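Local coordinates for protein transcription regulator AmtR (Mycobacterium smegmatis, PDB 5E57) that probably binds DNA as a dimeric TetR-family transcription factor of nitrogen regulation, through a helix-turn-helix motif followed by an all-helical ligand-binding domain, at residues A[124-136]-A[147-159]. Numbering follows the deposited sequence.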
loop_
_atom_site.group_PDB
_atom_site.type_symbol
_atom_site.label_atom_id
_atom_site.label_comp_id
_atom_site.label_asym_id
_atom_site.label_seq_id
_atom_site.Cartn_x
_atom_site.Cartn_y
_atom_site.Cartn_z
ATOM N N ARG A 124 2.409 -12.397 9.253
ATOM C CA ARG A 124 2.743 -11.367 8.339
ATOM C C ARG A 124 3.804 -10.496 8.974
ATOM O O ARG A 124 4.732 -10.067 8.285
ATOM C CB ARG A 124 1.475 -10.561 7.992
ATOM C CG ARG A 124 1.764 -9.380 7.139
ATOM C CD ARG A 124 0.525 -8.786 6.387
ATOM N NE ARG A 124 0.941 -7.472 5.866
ATOM C CZ ARG A 124 0.997 -6.387 6.638
ATOM N NH1 ARG A 124 0.573 -6.467 7.890
ATOM N NH2 ARG A 124 1.424 -5.226 6.185
ATOM N N ALA A 125 3.685 -10.201 10.284
ATOM C CA ALA A 125 4.754 -9.449 10.949
ATOM C C ALA A 125 6.153 -10.151 10.896
ATOM O O ALA A 125 7.157 -9.500 10.768
ATOM C CB ALA A 125 4.350 -9.044 12.387
ATOM N N GLU A 126 6.193 -11.471 10.946
ATOM C CA GLU A 126 7.442 -12.258 10.730
ATOM C C GLU A 126 7.979 -12.124 9.305
ATOM O O GLU A 126 9.206 -12.104 9.049
ATOM C CB GLU A 126 7.171 -13.762 10.922
ATOM C CG GLU A 126 7.484 -14.327 12.274
ATOM C CD GLU A 126 6.998 -15.785 12.425
ATOM O OE1 GLU A 126 7.232 -16.639 11.530
ATOM O OE2 GLU A 126 6.361 -16.075 13.450
ATOM N N LEU A 127 7.070 -12.030 8.346
ATOM C CA LEU A 127 7.522 -11.790 6.973
ATOM C C LEU A 127 8.179 -10.443 6.896
ATOM O O LEU A 127 9.320 -10.266 6.318
ATOM C CB LEU A 127 6.362 -11.855 6.003
ATOM C CG LEU A 127 6.746 -11.730 4.544
ATOM C CD1 LEU A 127 7.807 -12.727 4.114
ATOM C CD2 LEU A 127 5.508 -11.839 3.675
ATOM N N ARG A 128 7.470 -9.481 7.500
ATOM C CA ARG A 128 7.974 -8.116 7.561
ATOM C C ARG A 128 9.328 -8.040 8.239
ATOM O O ARG A 128 10.242 -7.317 7.785
ATOM C CB ARG A 128 6.958 -7.193 8.226
ATOM C CG ARG A 128 7.393 -5.758 8.395
ATOM C CD ARG A 128 6.415 -4.932 9.188
ATOM N NE ARG A 128 6.820 -3.534 9.308
ATOM C CZ ARG A 128 6.345 -2.687 10.244
ATOM N NH1 ARG A 128 5.406 -3.045 11.073
ATOM N NH2 ARG A 128 6.707 -1.435 10.256
ATOM N N SER A 129 9.467 -8.809 9.309
ATOM C CA SER A 129 10.697 -8.795 10.077
ATOM C C SER A 129 11.806 -9.464 9.264
ATOM O O SER A 129 12.992 -9.034 9.329
ATOM C CB SER A 129 10.458 -9.490 11.438
ATOM O OG SER A 129 11.691 -9.718 12.089
ATOM N N ALA A 130 11.462 -10.490 8.460
ATOM C CA ALA A 130 12.460 -11.097 7.657
ATOM C C ALA A 130 12.974 -10.129 6.625
ATOM O O ALA A 130 14.156 -10.065 6.354
ATOM C CB ALA A 130 11.939 -12.345 6.996
ATOM N N TYR A 131 12.077 -9.403 5.981
ATOM C CA TYR A 131 12.488 -8.408 5.017
ATOM C C TYR A 131 13.396 -7.398 5.630
ATOM O O TYR A 131 14.398 -7.010 5.036
ATOM C CB TYR A 131 11.257 -7.664 4.432
ATOM C CG TYR A 131 10.620 -8.285 3.194
ATOM C CD1 TYR A 131 11.074 -7.973 1.936
ATOM C CD2 TYR A 131 9.477 -9.090 3.284
ATOM C CE1 TYR A 131 10.466 -8.476 0.796
ATOM C CE2 TYR A 131 8.875 -9.590 2.152
ATOM C CZ TYR A 131 9.377 -9.286 0.905
ATOM O OH TYR A 131 8.747 -9.818 -0.241
ATOM N N ARG A 132 13.026 -6.907 6.820
ATOM C CA ARG A 132 13.798 -5.837 7.409
ATOM C C ARG A 132 15.248 -6.301 7.749
ATOM O O ARG A 132 16.213 -5.503 7.601
ATOM C CB ARG A 132 13.066 -5.326 8.675
ATOM C CG ARG A 132 13.757 -4.168 9.333
ATOM C CD ARG A 132 13.293 -3.893 10.742
ATOM N NE ARG A 132 11.847 -3.633 10.721
ATOM C CZ ARG A 132 11.259 -2.470 10.408
ATOM N NH1 ARG A 132 11.966 -1.384 10.083
ATOM N NH2 ARG A 132 9.927 -2.393 10.441
ATOM N N SER A 133 15.380 -7.553 8.222
ATOM C CA SER A 133 16.692 -8.140 8.454
ATOM C C SER A 133 17.490 -8.210 7.200
ATOM O O SER A 133 18.607 -7.782 7.220
ATOM C CB SER A 133 16.631 -9.569 9.026
ATOM O OG SER A 133 15.921 -9.557 10.248
ATOM N N LEU A 134 16.947 -8.794 6.116
ATOM C CA LEU A 134 17.692 -8.826 4.857
ATOM C C LEU A 134 18.026 -7.434 4.401
ATOM O O LEU A 134 19.180 -7.152 4.043
ATOM C CB LEU A 134 16.925 -9.521 3.740
ATOM C CG LEU A 134 16.714 -10.979 3.989
ATOM C CD1 LEU A 134 15.657 -11.492 3.043
ATOM C CD2 LEU A 134 18.043 -11.726 3.824
ATOM N N ALA A 135 17.046 -6.535 4.433
ATOM C CA ALA A 135 17.299 -5.167 3.989
ATOM C C ALA A 135 18.320 -4.380 4.855
ATOM O O ALA A 135 19.095 -3.553 4.348
ATOM C CB ALA A 135 16.001 -4.373 3.905
ATOM N N ALA A 136 18.301 -4.600 6.149
ATOM C CA ALA A 136 19.285 -3.934 7.028
ATOM C C ALA A 136 20.712 -4.431 6.677
ATOM O O ALA A 136 21.675 -3.670 6.743
ATOM C CB ALA A 136 18.970 -4.202 8.486
ATOM N N GLU A 147 17.627 4.070 7.730
ATOM C CA GLU A 147 16.236 4.272 8.023
ATOM C C GLU A 147 15.318 3.625 6.974
ATOM O O GLU A 147 14.130 3.511 7.210
ATOM C CB GLU A 147 15.954 5.785 8.168
ATOM N N ALA A 148 15.851 3.154 5.851
ATOM C CA ALA A 148 15.025 2.667 4.778
ATOM C C ALA A 148 14.633 1.206 4.916
ATOM O O ALA A 148 14.048 0.642 3.999
ATOM C CB ALA A 148 15.761 2.860 3.451
ATOM N N ASP A 149 14.994 0.541 6.001
ATOM C CA ASP A 149 14.911 -0.894 6.013
ATOM C C ASP A 149 13.532 -1.513 5.916
ATOM O O ASP A 149 13.452 -2.679 5.653
ATOM C CB ASP A 149 15.756 -1.496 7.148
ATOM C CG ASP A 149 15.256 -1.183 8.531
ATOM O OD1 ASP A 149 14.200 -0.530 8.720
ATOM O OD2 ASP A 149 15.982 -1.612 9.438
ATOM N N ASP A 150 12.450 -0.765 6.136
ATOM C CA ASP A 150 11.029 -1.267 5.921
ATOM C C ASP A 150 10.524 -1.094 4.497
ATOM O O ASP A 150 9.510 -1.727 4.119
ATOM C CB ASP A 150 10.050 -0.555 6.868
ATOM C CG ASP A 150 8.786 -1.355 7.151
ATOM O OD1 ASP A 150 8.769 -2.603 7.422
ATOM O OD2 ASP A 150 7.752 -0.709 7.222
ATOM N N LEU A 151 11.243 -0.305 3.680
ATOM C CA LEU A 151 10.723 0.095 2.416
ATOM C C LEU A 151 10.651 -1.034 1.385
ATOM O O LEU A 151 9.703 -1.070 0.619
ATOM C CB LEU A 151 11.420 1.332 1.887
ATOM C CG LEU A 151 11.313 2.528 2.864
ATOM C CD1 LEU A 151 12.006 3.693 2.228
ATOM C CD2 LEU A 151 9.882 2.902 3.217
ATOM N N PRO A 152 11.538 -2.023 1.435
ATOM C CA PRO A 152 11.339 -3.088 0.427
ATOM C C PRO A 152 10.078 -3.879 0.658
ATOM O O PRO A 152 9.360 -4.253 -0.322
ATOM C CB PRO A 152 12.550 -3.992 0.631
ATOM C CG PRO A 152 13.596 -3.044 1.023
ATOM C CD PRO A 152 12.896 -2.102 1.991
ATOM N N PHE A 153 9.747 -4.072 1.939
ATOM C CA PHE A 153 8.437 -4.705 2.278
ATOM C C PHE A 153 7.294 -3.869 1.759
ATOM O O PHE A 153 6.366 -4.393 1.153
ATOM C CB PHE A 153 8.323 -4.926 3.776
ATOM C CG PHE A 153 7.009 -5.467 4.238
ATOM C CD1 PHE A 153 6.660 -6.750 4.011
ATOM C CD2 PHE A 153 6.166 -4.684 5.052
ATOM C CE1 PHE A 153 5.455 -7.264 4.513
ATOM C CE2 PHE A 153 4.980 -5.181 5.535
ATOM C CZ PHE A 153 4.621 -6.474 5.265
ATOM N N ARG A 154 7.340 -2.606 2.005
ATOM C CA ARG A 154 6.252 -1.719 1.581
ATOM C C ARG A 154 6.125 -1.666 0.051
ATOM O O ARG A 154 5.013 -1.676 -0.454
ATOM C CB ARG A 154 6.459 -0.344 2.140
ATOM C CG ARG A 154 6.522 -0.269 3.653
ATOM C CD ARG A 154 5.230 -0.743 4.268
ATOM N NE ARG A 154 5.323 -0.933 5.710
ATOM C CZ ARG A 154 4.412 -1.563 6.455
ATOM N NH1 ARG A 154 3.344 -2.095 5.929
ATOM N NH2 ARG A 154 4.599 -1.710 7.746
ATOM N N LEU A 155 7.242 -1.679 -0.667
ATOM C CA LEU A 155 7.249 -1.750 -2.144
ATOM C C LEU A 155 6.639 -3.003 -2.668
ATOM O O LEU A 155 5.828 -2.975 -3.604
ATOM C CB LEU A 155 8.650 -1.575 -2.738
ATOM C CG LEU A 155 9.084 -0.130 -2.685
ATOM C CD1 LEU A 155 10.588 0.002 -2.775
ATOM C CD2 LEU A 155 8.413 0.628 -3.807
ATOM N N VAL A 156 6.878 -4.116 -1.992
ATOM C CA VAL A 156 6.236 -5.369 -2.423
ATOM C C VAL A 156 4.744 -5.361 -2.238
ATOM O O VAL A 156 3.960 -5.793 -3.161
ATOM C CB VAL A 156 6.815 -6.577 -1.653
ATOM C CG1 VAL A 156 5.991 -7.825 -1.837
ATOM C CG2 VAL A 156 8.265 -6.784 -2.013
ATOM N N GLU A 157 4.315 -4.866 -1.077
ATOM C CA GLU A 157 2.895 -4.764 -0.777
ATOM C C GLU A 157 2.204 -3.715 -1.652
ATOM O O GLU A 157 0.998 -3.797 -1.873
ATOM C CB GLU A 157 2.645 -4.531 0.761
ATOM C CG GLU A 157 2.977 -5.844 1.540
ATOM C CD GLU A 157 2.193 -6.026 2.815
ATOM O OE1 GLU A 157 1.738 -4.994 3.345
ATOM O OE2 GLU A 157 2.084 -7.203 3.314
ATOM N N SER A 158 2.962 -2.784 -2.214
ATOM C CA SER A 158 2.345 -1.808 -3.109
ATOM C C SER A 158 1.721 -2.431 -4.331
ATOM O O SER A 158 0.845 -1.839 -4.987
ATOM C CB SER A 158 3.304 -0.693 -3.496
ATOM O OG SER A 158 4.110 -1.065 -4.557
ATOM N N VAL A 159 2.077 -3.646 -4.659
ATOM C CA VAL A 159 1.431 -4.261 -5.867
ATOM C C VAL A 159 -0.102 -4.435 -5.678
ATOM O O VAL A 159 -0.871 -4.454 -6.656
ATOM C CB VAL A 159 2.159 -5.535 -6.365
ATOM C CG1 VAL A 159 3.651 -5.315 -6.444
ATOM C CG2 VAL A 159 1.860 -6.753 -5.506
HETATM O O HOH W 1 10.220 -4.838 6.558
#
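Arg124 grips Glu157 side-on, NE lying 2.8 Å from OE2 and NH2 2.9 Å from OE1, with the guanidinium and carboxylate nearly coplanar. This bidentate pair ties two helices of the all-helical TetR-family ligand-binding domain, 118-142 and 151-165, whose local axes run at 127° to each other. A turn farther along the first helix, Arg128 holds Asp150 in the same side-on manner, but less evenly: NE points almost straight at OD1 (2.9 Å, 178°), whereas NH2 approaches OD2 from above the carboxylate plane at 3.3 Å. Arg154 NE reaches that OD2 from the opposite face, and a water links Asp150 OD1 to the backbone oxygen of Arg128. Arg132, bent at chi3 (-58°), extends the network, making a weak hydrogen bond from NH1 to Asp149 OD1 and a purely electrostatic contact with Asp150. Arg154 NH2 sits over the centre of one face of the Arg128 guanidinium, the two cations held together by the shared Asp150 carboxylate; Asp165 and Asp166 of the second subunit form salt bridges with Arg154 and Arg128 respectively and carry the network into the dimer interface. Beneath the charges, Phe153 lies between Arg128 CB over the centre of one ring face, a CH-pi contact, and Glu157 CG on the other. Deeper still, Tyr131 meets Phe153 obliquely, while its OH is hydrogen-bonded to Asp92 of helix 82-98. Ala135 packs on Pro152, and at the far end of the tyrosine Val156 CG2 touches Tyr131 OH at 3.5 Å.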